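Local coordinates for surface layer protein (Geobacillus stearothermophilus, PDB 2RA1) that builds the crystalline protein lattice coating the bacterial cell and, through this N-terminal part, probably takes part in binding cell-wall sugars, at residues Ala112-Lys117 / Thr207-Ala212; Leu229-Glu234 / Phe248-Asp253; Ala12-Ala17 / Asn42-Ala47; Gln46-Ala51 / Asp69-Tyr74; Tyr97-Lys102 / Thr135-Leu140. One frame throughout, in Å; residues are numbered along the deposited sequence.

Interaction 1: residues Ala112-Lys117 / Thr207-Ala212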
# COMPACT_ATOMS: atom_id res chain seq x y z
N ALA A 112 -22.08 11.03 4.73
CA ALA A 112 -22.02 12.39 5.27
C ALA A 112 -20.64 12.68 5.84
O ALA A 112 -20.13 13.79 5.71
CB ALA A 112 -23.09 12.64 6.32
N ALA A 113 -20.02 11.67 6.46
CA ALA A 113 -18.69 11.86 7.03
C ALA A 113 -17.62 12.04 5.96
O ALA A 113 -16.64 12.74 6.19
CB ALA A 113 -18.33 10.72 7.97
N VAL A 114 -17.79 11.42 4.80
CA VAL A 114 -16.79 11.61 3.75
C VAL A 114 -17.09 12.89 2.99
O VAL A 114 -16.19 13.55 2.50
CB VAL A 114 -16.64 10.37 2.81
CG1 VAL A 114 -17.08 9.06 3.52
CG2 VAL A 114 -17.39 10.56 1.50
N ASP A 115 -18.36 13.26 2.92
CA ASP A 115 -18.73 14.52 2.29
C ASP A 115 -18.24 15.68 3.13
O ASP A 115 -17.77 16.68 2.59
CB ASP A 115 -20.24 14.59 2.02
CG ASP A 115 -20.66 13.73 0.83
OD1 ASP A 115 -21.87 13.56 0.60
OD2 ASP A 115 -19.78 13.20 0.12
N ALA A 116 -18.28 15.53 4.45
CA ALA A 116 -17.76 16.56 5.33
C ALA A 116 -16.28 16.38 5.63
O ALA A 116 -15.73 17.05 6.50
CB ALA A 116 -18.57 16.60 6.63
N LYS A 117 -15.63 15.46 4.92
CA LYS A 117 -14.21 15.15 5.15
C LYS A 117 -13.83 14.98 6.63
O LYS A 117 -12.81 15.49 7.08
CB LYS A 117 -13.30 16.21 4.49
CG LYS A 117 -13.57 16.37 3.00
CD LYS A 117 -12.48 17.17 2.28
CE LYS A 117 -12.48 16.87 0.78
NZ LYS A 117 -13.89 16.72 0.26
N THR A 207 -9.06 7.38 -1.31
CA THR A 207 -10.01 8.13 -2.13
C THR A 207 -9.78 9.62 -1.95
O THR A 207 -8.89 10.04 -1.23
CB THR A 207 -11.47 7.87 -1.69
OG1 THR A 207 -11.74 8.60 -0.48
CG2 THR A 207 -11.70 6.40 -1.44
N ASP A 208 -10.62 10.41 -2.60
CA ASP A 208 -10.54 11.86 -2.49
C ASP A 208 -10.99 12.42 -1.15
O ASP A 208 -10.54 13.47 -0.73
CB ASP A 208 -11.33 12.49 -3.62
CG ASP A 208 -10.56 12.50 -4.92
OD1 ASP A 208 -9.32 12.49 -4.86
OD2 ASP A 208 -11.19 12.53 -6.00
N ALA A 209 -11.87 11.70 -0.48
CA ALA A 209 -12.51 12.20 0.73
C ALA A 209 -11.55 12.79 1.78
O ALA A 209 -11.85 13.82 2.39
CB ALA A 209 -13.37 11.11 1.35
N PHE A 210 -10.41 12.14 1.99
CA PHE A 210 -9.50 12.56 3.06
C PHE A 210 -8.05 12.56 2.57
O PHE A 210 -7.13 12.45 3.37
CB PHE A 210 -9.59 11.62 4.27
CG PHE A 210 -10.99 11.18 4.62
CD1 PHE A 210 -11.46 9.94 4.21
CD2 PHE A 210 -11.82 11.99 5.37
CE1 PHE A 210 -12.75 9.52 4.52
CE2 PHE A 210 -13.11 11.59 5.69
CZ PHE A 210 -13.58 10.35 5.27
N LYS A 211 -7.86 12.66 1.26
CA LYS A 211 -6.55 12.46 0.65
C LYS A 211 -5.43 13.33 1.22
O LYS A 211 -4.36 12.83 1.58
CB LYS A 211 -6.63 12.68 -0.85
CG LYS A 211 -5.34 12.42 -1.55
CD LYS A 211 -5.51 12.51 -3.05
CE LYS A 211 -6.38 11.38 -3.57
NZ LYS A 211 -6.34 11.34 -5.06
N ALA A 212 -5.69 14.63 1.30
CA ALA A 212 -4.67 15.54 1.83
C ALA A 212 -4.35 15.17 3.27
O ALA A 212 -3.17 15.08 3.64
CB ALA A 212 -5.10 17.01 1.71
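A mainly apolar contact joins Val114, in the last turn of helix 89-115, and Lys117 just beyond it to Ala209 and Phe210, just before helix 211-228. CB of Val114 lies 3.7 Å from CB of Ala209. The same CB of Val114 is 3.9 Å from CZ of Phe210, and these two side chains cross at about a right angle. The Phe210 ring turns an edge to the end of the helix. Near its plane, CE2 of Phe210 is 3.7 Å from O of Ala113 and 3.6 Å from C of Lys117. One face of the ring carries CB of its neighbour Ala209. Lys117 runs its methylenes past the Ala209 carbonyl, with CG of Lys117 3.1 Å from O of Ala209. Leu119 and Ala122 of helix 119-135 also touch Phe210, and Leu167 touches Val114. Thr207 OG1 accepts from N of Ala209 in an ST turn and is also bonded to Asp170. Phe210 sits at the N-cap position of the helix that follows. Across from it, Lys117 has positive phi (46°) and is the C-prime residue of a Schellman motif, which closes helix 89-115.

Interaction 2: residues Leu229-Glu234 / Phe248-Asp253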
# COMPACT_ATOMS: atom_id res chain seq x y z
N LEU A 229 16.08 7.02 13.53
CA LEU A 229 17.19 6.24 13.02
C LEU A 229 18.53 6.89 13.34
O LEU A 229 18.64 8.12 13.38
CB LEU A 229 17.05 6.08 11.51
CG LEU A 229 15.77 5.40 11.06
CD1 LEU A 229 15.86 5.09 9.58
CD2 LEU A 229 15.57 4.15 11.89
N THR A 230 19.54 6.06 13.56
CA THR A 230 20.87 6.58 13.80
C THR A 230 21.63 6.72 12.48
O THR A 230 21.66 5.78 11.68
CB THR A 230 21.66 5.69 14.77
OG1 THR A 230 21.51 4.32 14.36
CG2 THR A 230 21.13 5.85 16.20
N PRO A 231 22.21 7.90 12.25
CA PRO A 231 23.04 8.19 11.07
C PRO A 231 24.22 7.22 11.00
O PRO A 231 24.97 7.09 11.98
CB PRO A 231 23.54 9.62 11.33
CG PRO A 231 23.36 9.81 12.81
CD PRO A 231 22.09 9.09 13.11
N LYS A 232 24.38 6.54 9.88
CA LYS A 232 25.41 5.52 9.78
C LYS A 232 26.25 5.67 8.53
O LYS A 232 25.80 6.21 7.52
CB LYS A 232 24.77 4.13 9.80
CG LYS A 232 25.68 3.06 10.35
CD LYS A 232 25.29 2.69 11.76
CE LYS A 232 23.89 2.09 11.80
NZ LYS A 232 22.81 3.12 11.71
N VAL A 233 27.50 5.22 8.61
CA VAL A 233 28.34 5.09 7.43
C VAL A 233 28.05 3.73 6.87
O VAL A 233 28.21 2.72 7.55
CB VAL A 233 29.85 5.17 7.77
CG1 VAL A 233 30.69 4.71 6.58
CG2 VAL A 233 30.24 6.57 8.20
N GLU A 234 27.61 3.70 5.61
CA GLU A 234 27.20 2.45 5.00
C GLU A 234 28.33 1.75 4.26
O GLU A 234 28.41 0.52 4.28
CB GLU A 234 26.02 2.68 4.07
CG GLU A 234 25.22 1.41 3.77
CD GLU A 234 24.10 1.65 2.78
OE1 GLU A 234 22.95 1.26 3.08
OE2 GLU A 234 24.37 2.24 1.71
N PHE A 248 26.45 7.35 2.94
CA PHE A 248 25.79 7.51 4.23
C PHE A 248 24.32 7.03 4.20
O PHE A 248 23.65 7.11 3.17
CB PHE A 248 25.84 8.97 4.68
CG PHE A 248 27.19 9.61 4.56
CD1 PHE A 248 27.40 10.65 3.67
CD2 PHE A 248 28.25 9.18 5.34
CE1 PHE A 248 28.65 11.25 3.55
CE2 PHE A 248 29.51 9.78 5.23
CZ PHE A 248 29.71 10.81 4.34
N THR A 249 23.83 6.56 5.34
CA THR A 249 22.44 6.12 5.42
C THR A 249 21.52 7.29 5.74
O THR A 249 20.38 7.11 6.12
CB THR A 249 22.24 5.04 6.51
OG1 THR A 249 22.49 5.60 7.80
CG2 THR A 249 23.16 3.84 6.29
N LYS A 250 22.03 8.51 5.58
CA LYS A 250 21.36 9.68 6.11
C LYS A 250 22.22 10.90 5.81
O LYS A 250 23.39 10.93 6.19
CB LYS A 250 21.18 9.51 7.62
CG LYS A 250 19.98 10.22 8.22
CD LYS A 250 19.60 9.61 9.57
CE LYS A 250 18.45 10.37 10.22
NZ LYS A 250 18.44 10.19 11.69
N PRO A 251 21.65 11.91 5.14
CA PRO A 251 22.41 13.09 4.69
C PRO A 251 23.32 13.64 5.79
O PRO A 251 22.94 13.69 6.96
CB PRO A 251 21.31 14.10 4.34
CG PRO A 251 20.08 13.57 5.06
CD PRO A 251 20.22 12.10 4.90
N VAL A 252 24.51 14.07 5.40
CA VAL A 252 25.51 14.48 6.37
C VAL A 252 25.71 16.00 6.42
O VAL A 252 25.72 16.68 5.38
CB VAL A 252 26.85 13.78 6.07
CG1 VAL A 252 27.33 14.13 4.67
CG2 VAL A 252 27.89 14.14 7.13
N ASP A 253 25.84 16.53 7.63
CA ASP A 253 26.18 17.93 7.80
C ASP A 253 27.48 18.19 7.06
O ASP A 253 28.53 17.69 7.46
CB ASP A 253 26.33 18.24 9.30
CG ASP A 253 26.75 19.67 9.57
OD1 ASP A 253 26.82 20.47 8.61
OD2 ASP A 253 27.01 20.00 10.74
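Val233 and Phe248 pair at the open end of the first beta hairpin of the bacterial Ig-like domain. They form an antiparallel, non-hydrogen-bonded pair between strands 233-240 and 243-248. Their side chains share one face of the sheet, and CG2 of Val233 is near the edge of the Phe248 ring, 4.4 Å from its CD2. Within the domain strand 233-240 also packs on strand 319-324, where Val233 touches Ser319 and Asn321. Past this pair the chains stay together without regular strand structure. N of Thr249 gives a nearly straight bond to O of Lys232 (3.0 Å, 169°). The same carbonyl O of Lys232 receives a CA-H contact from Phe248. Thr249 also bonds with its side chain. Its OG1 stands between its own backbone N and carbonyl carbon (chi1 66°) and accepts from N of Lys232 at 3.0 Å, with a more bent angle of 136°. CG2 of Thr249 meets CB of Glu234 at 3.8 Å. Lys250 runs extended past Pro231, with its CD 4.0 Å from CA of Pro231, to reach the link from helix 211-228. There NZ of Lys250 bonds to O of Leu229 at 2.7 Å. Its ammonium also has weak partners in Glu226 O and, as a long ion pair, Asp310. A methionine in place of Lys250 would probably leave Leu229 O without its short bond and Asp310 without this nearby charge. In that short bond, NZ of Lys250 approaches O of Leu229 from above the carbonyl plane.

Interaction 3: residues Ala12-Ala17 / Asn42-Ala47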
# COMPACT_ATOMS: atom_id res chain seq x y z
N ALA A 12 -56.85 -16.30 11.46
CA ALA A 12 -56.91 -15.44 10.29
C ALA A 12 -56.11 -14.16 10.57
O ALA A 12 -55.41 -13.65 9.69
CB ALA A 12 -58.37 -15.12 9.95
N GLN A 13 -56.20 -13.65 11.79
CA GLN A 13 -55.55 -12.38 12.12
C GLN A 13 -54.02 -12.53 12.16
O GLN A 13 -53.28 -11.62 11.82
CB GLN A 13 -56.04 -11.93 13.48
CG GLN A 13 -55.49 -10.63 13.96
CD GLN A 13 -56.41 -9.49 13.66
OE1 GLN A 13 -56.37 -8.91 12.58
NE2 GLN A 13 -57.28 -9.17 14.62
N MET A 14 -53.56 -13.70 12.60
CA MET A 14 -52.14 -14.03 12.65
C MET A 14 -51.57 -14.09 11.26
O MET A 14 -50.54 -13.49 10.97
CB MET A 14 -51.94 -15.36 13.34
CG MET A 14 -52.23 -15.26 14.81
SD MET A 14 -52.18 -16.88 15.59
CE MET A 14 -52.48 -16.39 17.27
N LYS A 15 -52.25 -14.80 10.38
CA LYS A 15 -51.78 -14.87 9.01
C LYS A 15 -51.81 -13.49 8.37
O LYS A 15 -50.87 -13.10 7.69
CB LYS A 15 -52.59 -15.87 8.21
CG LYS A 15 -52.56 -17.29 8.78
CD LYS A 15 -53.18 -18.20 7.76
CE LYS A 15 -53.60 -19.52 8.32
NZ LYS A 15 -54.12 -20.35 7.20
N GLU A 16 -52.88 -12.74 8.63
CA GLU A 16 -53.04 -11.40 8.08
C GLU A 16 -51.80 -10.56 8.32
O GLU A 16 -51.37 -9.79 7.47
CB GLU A 16 -54.24 -10.72 8.72
CG GLU A 16 -54.44 -9.27 8.30
CD GLU A 16 -54.57 -9.12 6.80
OE1 GLU A 16 -55.15 -10.03 6.16
OE2 GLU A 16 -54.10 -8.10 6.26
N ALA A 17 -51.22 -10.72 9.50
CA ALA A 17 -50.00 -10.00 9.85
C ALA A 17 -48.82 -10.34 8.93
O ALA A 17 -48.02 -9.47 8.61
CB ALA A 17 -49.61 -10.21 11.33
N ASN A 42 -48.86 -6.51 16.58
CA ASN A 42 -49.47 -6.41 17.90
C ASN A 42 -50.92 -6.91 17.95
O ASN A 42 -51.31 -7.59 18.90
CB ASN A 42 -49.31 -5.00 18.45
CG ASN A 42 -47.89 -4.74 18.89
OD1 ASN A 42 -47.34 -5.49 19.70
ND2 ASN A 42 -47.27 -3.72 18.34
N LYS A 43 -51.68 -6.60 16.91
CA LYS A 43 -53.04 -7.12 16.77
C LYS A 43 -53.06 -8.65 16.83
O LYS A 43 -53.94 -9.23 17.43
CB LYS A 43 -53.67 -6.67 15.46
CG LYS A 43 -54.26 -5.29 15.50
CD LYS A 43 -55.28 -5.13 14.38
CE LYS A 43 -56.41 -6.13 14.52
NZ LYS A 43 -57.45 -5.93 13.46
N ALA A 44 -52.08 -9.28 16.20
CA ALA A 44 -52.02 -10.73 16.16
C ALA A 44 -51.71 -11.29 17.53
O ALA A 44 -52.31 -12.28 17.95
CB ALA A 44 -50.99 -11.21 15.16
N LYS A 45 -50.78 -10.66 18.24
CA LYS A 45 -50.46 -11.11 19.59
C LYS A 45 -51.67 -11.01 20.51
O LYS A 45 -51.92 -11.91 21.30
CB LYS A 45 -49.27 -10.33 20.16
CG LYS A 45 -47.93 -10.88 19.68
CD LYS A 45 -46.80 -9.89 19.84
CE LYS A 45 -46.36 -9.75 21.29
NZ LYS A 45 -44.99 -9.14 21.38
N GLN A 46 -52.43 -9.93 20.38
CA GLN A 46 -53.59 -9.72 21.22
C GLN A 46 -54.71 -10.65 20.80
O GLN A 46 -55.48 -11.12 21.63
CB GLN A 46 -54.04 -8.25 21.18
CG GLN A 46 -53.03 -7.33 21.87
CD GLN A 46 -53.19 -5.85 21.50
OE1 GLN A 46 -52.20 -5.11 21.39
NE2 GLN A 46 -54.44 -5.42 21.33
N ALA A 47 -54.81 -10.90 19.50
CA ALA A 47 -55.78 -11.84 19.00
C ALA A 47 -55.45 -13.22 19.57
O ALA A 47 -56.33 -14.00 19.93
CB ALA A 47 -55.74 -11.88 17.48
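Gln13 sends CG anti to its backbone N (chi1 -179°) and then bends at chi2 (97°), which brings its amide to Lys43 on the other helix. Lys43 bends at chi3, and the two chains cross at about a right angle. NZ of Lys43 gives a weak, long bond to OE1 of Gln13 (3.3 Å). CE of Lys43 packs closely on the same amide, 3.2 Å from NE2 of Gln13. The amide therefore meets the end of the lysine chain with both its O and its N, but only the O is bonded to the ammonium.

Beneath this polar pair the contact is made of small groups. CG of Gln13 lies on CB of Ala47 at 3.7 Å. CB of Ala44 packs 3.9 Å from CA of Met14 and 4.2 Å from CB of Ala17. With methyl groups at these positions, the backbones come close. CA of Met14 and CA of Ala44 are 4.8 Å apart, and the axes of the two short segments approach to 8.4 Å. The segments run antiparallel, at 160°. This tight pairing of long helices fits the triple coiled coil known for this protein.

Helices 3-28 and 34-58 are joined here. Ala17 also touches Ala40 one turn back on helix 34-58. The third helix, 63-77, lies against the pair, with its Ile73 and Tyr74 packed on Met14 and its Tyr77 on Lys15.

Interaction 4: residues Gln46-Ala51 / Asp69-Tyr74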
# COMPACT_ATOMS: atom_id res chain seq x y z
N GLN A 46 -52.43 -9.93 20.38
CA GLN A 46 -53.59 -9.72 21.22
C GLN A 46 -54.71 -10.65 20.80
O GLN A 46 -55.48 -11.12 21.63
CB GLN A 46 -54.04 -8.25 21.18
CG GLN A 46 -53.03 -7.33 21.87
CD GLN A 46 -53.19 -5.85 21.50
OE1 GLN A 46 -52.20 -5.11 21.39
NE2 GLN A 46 -54.44 -5.42 21.33
N ALA A 47 -54.81 -10.90 19.50
CA ALA A 47 -55.78 -11.84 19.00
C ALA A 47 -55.45 -13.22 19.57
O ALA A 47 -56.33 -14.00 19.93
CB ALA A 47 -55.74 -11.88 17.48
N TYR A 48 -54.15 -13.49 19.67
CA TYR A 48 -53.68 -14.76 20.19
C TYR A 48 -54.08 -14.89 21.65
O TYR A 48 -54.81 -15.81 22.03
CB TYR A 48 -52.16 -14.89 20.01
CG TYR A 48 -51.55 -16.19 20.51
CD1 TYR A 48 -51.89 -17.41 19.95
CD2 TYR A 48 -50.62 -16.19 21.55
CE1 TYR A 48 -51.32 -18.62 20.40
CE2 TYR A 48 -50.04 -17.40 22.01
CZ TYR A 48 -50.40 -18.60 21.43
OH TYR A 48 -49.83 -19.77 21.87
N ALA A 49 -53.60 -13.96 22.47
CA ALA A 49 -53.86 -14.03 23.89
C ALA A 49 -55.37 -14.12 24.17
O ALA A 49 -55.81 -14.99 24.91
CB ALA A 49 -53.22 -12.85 24.62
N ASN A 50 -56.16 -13.24 23.57
CA ASN A 50 -57.61 -13.28 23.77
C ASN A 50 -58.20 -14.63 23.39
O ASN A 50 -59.09 -15.14 24.08
CB ASN A 50 -58.30 -12.19 22.95
CG ASN A 50 -59.82 -12.31 22.99
OD1 ASN A 50 -60.44 -12.82 22.05
ND2 ASN A 50 -60.42 -11.84 24.09
N ALA A 51 -57.72 -15.20 22.29
CA ALA A 51 -58.23 -16.49 21.82
C ALA A 51 -57.92 -17.58 22.83
O ALA A 51 -58.74 -18.46 23.07
CB ALA A 51 -57.65 -16.84 20.46
N ASP A 69 -53.46 -25.75 18.10
CA ASP A 69 -53.69 -25.20 16.77
C ASP A 69 -53.26 -23.72 16.73
O ASP A 69 -52.49 -23.31 15.86
CB ASP A 69 -55.16 -25.34 16.39
CG ASP A 69 -55.45 -24.91 14.96
OD1 ASP A 69 -54.55 -24.97 14.11
OD2 ASP A 69 -56.62 -24.53 14.70
N LEU A 70 -53.79 -22.95 17.67
CA LEU A 70 -53.46 -21.53 17.83
C LEU A 70 -51.95 -21.30 17.94
O LEU A 70 -51.40 -20.39 17.31
CB LEU A 70 -54.13 -20.99 19.09
CG LEU A 70 -55.65 -20.71 19.00
CD1 LEU A 70 -56.24 -20.45 20.37
CD2 LEU A 70 -55.91 -19.55 18.09
N GLN A 71 -51.30 -22.13 18.74
CA GLN A 71 -49.87 -22.00 18.98
C GLN A 71 -49.09 -22.27 17.70
O GLN A 71 -48.12 -21.58 17.40
CB GLN A 71 -49.44 -23.00 20.06
CG GLN A 71 -47.93 -23.17 20.15
CD GLN A 71 -47.48 -24.07 21.28
OE1 GLN A 71 -48.29 -24.52 22.09
NE2 GLN A 71 -46.18 -24.35 21.33
N ALA A 72 -49.52 -23.30 16.97
CA ALA A 72 -48.88 -23.67 15.73
C ALA A 72 -48.94 -22.54 14.71
O ALA A 72 -47.97 -22.29 14.00
CB ALA A 72 -49.53 -24.93 15.16
N ILE A 73 -50.08 -21.87 14.64
CA ILE A 73 -50.27 -20.81 13.66
C ILE A 73 -49.42 -19.61 14.08
O ILE A 73 -48.76 -18.98 13.26
CB ILE A 73 -51.74 -20.38 13.58
CG1 ILE A 73 -52.63 -21.57 13.22
CG2 ILE A 73 -51.92 -19.24 12.57
CD1 ILE A 73 -52.31 -22.20 11.85
N TYR A 74 -49.47 -19.30 15.37
CA TYR A 74 -48.67 -18.25 15.97
C TYR A 74 -47.18 -18.44 15.67
O TYR A 74 -46.52 -17.56 15.12
CB TYR A 74 -48.88 -18.28 17.47
CG TYR A 74 -48.26 -17.12 18.21
CD1 TYR A 74 -48.77 -15.84 18.07
CD2 TYR A 74 -47.16 -17.29 19.04
CE1 TYR A 74 -48.23 -14.76 18.73
CE2 TYR A 74 -46.60 -16.20 19.72
CZ TYR A 74 -47.16 -14.94 19.55
OH TYR A 74 -46.64 -13.83 20.19
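Tyr48 and Tyr74 lie face to face, each ring covering one face of the other, between antiparallel helices of the triple coiled coil. The ring centroids are 4.1 Å apart and the planes differ by 10°. CG of Tyr74 lies over the centre of the Tyr48 ring, and CD2 of Tyr48 lies over the centre of the Tyr74 ring. CB of Tyr74 adds a CH-pi contact over the same face of Tyr48. At the edge of the Tyr48 ring, near its plane, sits the backbone N of Gln71. Both tyrosines hold CG anti to the backbone N (chi1 -180° for Tyr48, -172° for Tyr74), so each ring reaches across towards the other helix. The segment axes approach to 10.8 Å, which leaves room for the two stacked rings. The hydroxyl of Tyr48 runs beside Gln71, and OH of Tyr48 is 3.7 Å from CB of Gln71. The amide of Gln71 is turned steeply to the ring and is bonded to Glu75. Leu70 extends the apolar patch: its CB is 3.9 Å from CE1 of Tyr48. Helix 3-28 closes another side, with Ala10 on Ala51. CB of Ala51 touches CD1 of Leu70 at 3.9 Å.

Interaction 5: residues Tyr97-Lys102 / Thr135-Leu140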
# COMPACT_ATOMS: atom_id res chain seq x y z
N TYR A 97 -35.82 -6.29 8.33
CA TYR A 97 -36.10 -4.98 7.77
C TYR A 97 -35.41 -3.90 8.61
O TYR A 97 -34.83 -2.97 8.07
CB TYR A 97 -37.61 -4.71 7.68
CG TYR A 97 -37.91 -3.39 7.02
CD1 TYR A 97 -38.07 -3.30 5.65
CD2 TYR A 97 -38.00 -2.22 7.77
CE1 TYR A 97 -38.33 -2.08 5.03
CE2 TYR A 97 -38.26 -0.99 7.16
CZ TYR A 97 -38.42 -0.94 5.79
OH TYR A 97 -38.68 0.27 5.17
N ASN A 98 -35.51 -4.03 9.93
CA ASN A 98 -34.81 -3.16 10.85
C ASN A 98 -33.28 -3.26 10.70
O ASN A 98 -32.58 -2.25 10.73
CB ASN A 98 -35.21 -3.50 12.28
CG ASN A 98 -36.62 -3.04 12.62
OD1 ASN A 98 -37.23 -2.26 11.88
ND2 ASN A 98 -37.14 -3.52 13.74
N TYR A 99 -32.76 -4.47 10.52
CA TYR A 99 -31.33 -4.62 10.33
C TYR A 99 -30.92 -3.89 9.05
O TYR A 99 -29.95 -3.13 9.04
CB TYR A 99 -30.94 -6.08 10.23
CG TYR A 99 -29.57 -6.31 9.63
CD1 TYR A 99 -28.42 -6.00 10.33
CD2 TYR A 99 -29.42 -6.84 8.35
CE1 TYR A 99 -27.16 -6.20 9.79
CE2 TYR A 99 -28.17 -7.07 7.80
CZ TYR A 99 -27.04 -6.75 8.53
OH TYR A 99 -25.77 -6.97 7.99
N ALA A 100 -31.69 -4.11 8.00
CA ALA A 100 -31.42 -3.55 6.68
C ALA A 100 -31.50 -2.01 6.61
O ALA A 100 -30.71 -1.38 5.91
CB ALA A 100 -32.32 -4.19 5.64
N THR A 101 -32.45 -1.41 7.33
CA THR A 101 -32.60 0.05 7.30
C THR A 101 -31.59 0.73 8.20
O THR A 101 -31.25 1.91 7.99
CB THR A 101 -34.03 0.55 7.70
OG1 THR A 101 -34.28 0.27 9.08
CG2 THR A 101 -35.07 -0.11 6.85
N LYS A 102 -31.11 0.00 9.21
CA LYS A 102 -29.97 0.48 9.98
C LYS A 102 -28.71 0.49 9.10
O LYS A 102 -27.96 1.44 9.07
CB LYS A 102 -29.74 -0.34 11.24
CG LYS A 102 -28.68 0.23 12.14
CD LYS A 102 -28.39 -0.70 13.31
CE LYS A 102 -27.48 -0.02 14.35
NZ LYS A 102 -27.15 -0.94 15.48
N THR A 135 -21.22 -9.77 11.02
CA THR A 135 -21.78 -10.56 12.11
C THR A 135 -23.30 -10.72 12.08
O THR A 135 -23.82 -11.70 12.60
CB THR A 135 -21.38 -9.99 13.48
OG1 THR A 135 -21.96 -8.68 13.63
CG2 THR A 135 -19.88 -9.89 13.58
N ARG A 136 -24.01 -9.78 11.49
CA ARG A 136 -25.46 -9.77 11.65
C ARG A 136 -26.24 -10.00 10.37
O ARG A 136 -27.47 -9.95 10.37
CB ARG A 136 -25.93 -8.50 12.38
CG ARG A 136 -25.41 -8.41 13.81
CD ARG A 136 -25.80 -7.10 14.53
NE ARG A 136 -27.21 -7.08 14.90
CZ ARG A 136 -28.08 -6.14 14.53
NH1 ARG A 136 -27.69 -5.11 13.79
NH2 ARG A 136 -29.34 -6.23 14.92
N THR A 137 -25.54 -10.30 9.28
CA THR A 137 -26.28 -10.56 8.05
C THR A 137 -27.09 -11.85 8.13
O THR A 137 -27.99 -12.05 7.32
CB THR A 137 -25.39 -10.61 6.81
OG1 THR A 137 -24.22 -11.40 7.09
CG2 THR A 137 -25.03 -9.21 6.36
N VAL A 138 -26.74 -12.71 9.08
CA VAL A 138 -27.50 -13.94 9.29
C VAL A 138 -29.00 -13.64 9.57
O VAL A 138 -29.88 -14.44 9.25
CB VAL A 138 -26.90 -14.73 10.44
CG1 VAL A 138 -26.72 -13.82 11.66
CG2 VAL A 138 -27.78 -15.94 10.78
N ILE A 139 -29.26 -12.48 10.18
CA ILE A 139 -30.62 -12.01 10.40
C ILE A 139 -31.43 -12.11 9.12
O ILE A 139 -32.60 -12.51 9.13
CB ILE A 139 -30.62 -10.55 10.92
CG1 ILE A 139 -30.01 -10.48 12.32
CG2 ILE A 139 -32.03 -9.97 10.95
CD1 ILE A 139 -30.13 -9.12 12.98
N LEU A 140 -30.80 -11.73 8.02
CA LEU A 140 -31.42 -11.81 6.70
C LEU A 140 -31.72 -13.25 6.29
O LEU A 140 -32.71 -13.50 5.62
CB LEU A 140 -30.52 -11.17 5.65
CG LEU A 140 -30.80 -9.71 5.34
CD1 LEU A 140 -31.38 -9.01 6.57
CD2 LEU A 140 -29.53 -9.01 4.82
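Tyr99 on helix 89-115 faces Ile139 across a CA-CA distance of 7.4 Å, where the chain turns irregularly from helix 119-135 into the short helix 138-141. The Tyr99 ring carries the contact. Its CG is anti to the backbone N (chi1 163°), which swings the ring into this turn. The carbonyl O of Arg136 stands over the centre of one ring face, 3.7 Å from CZ of Tyr99. At the ring edge, CD2 of Tyr99 meets CD1 of Leu140 at 3.4 Å. NH1 of Arg136 lies at the edge as well, 3.6 Å from CD1 of Tyr99, with the guanidinium steep to the ring at 81°. CB of Tyr99 rests on CG2 of Ile139 (4.1 Å). The hydroxyl of Tyr99 bonds to the backbone O of Glu132. The side chain of Glu132 takes salt bridges from Arg136 and Lys102, so two cations share one carboxylate. A leucine in place of Tyr99 would probably leave Glu132 O without this bond and open a gap beneath the Arg136 carbonyl. Around the contact, Ala96 of helix 89-115 touches Ile139 and Leu140, while Phe156 of helix 146-166 covers Ala100 and Thr101.

In the fold
Interactions 3 and 4 come first along the chain and touch, with centres about 8 Å apart. Both use helix 34-58, one against helix 3-28 and the other against helix 63-77, so the three helices form one bundle. Lys45 of interaction 3 packs on Tyr74 of interaction 4. Interaction 5 is about 24 Å from interaction 3, centre to centre, on helix 89-115. Interaction 1 uses the C-terminal end of the same helix, about 27 Å from interaction 5 between centres, and its segments alternate with those of interaction 5. Helix 211-228 then leads to interaction 2 in the Ig-like domain. Centres of interactions 2 and 4 are about 82 Å apart, so the contacts mark out an elongated molecule of helical bundles followed by beta domains.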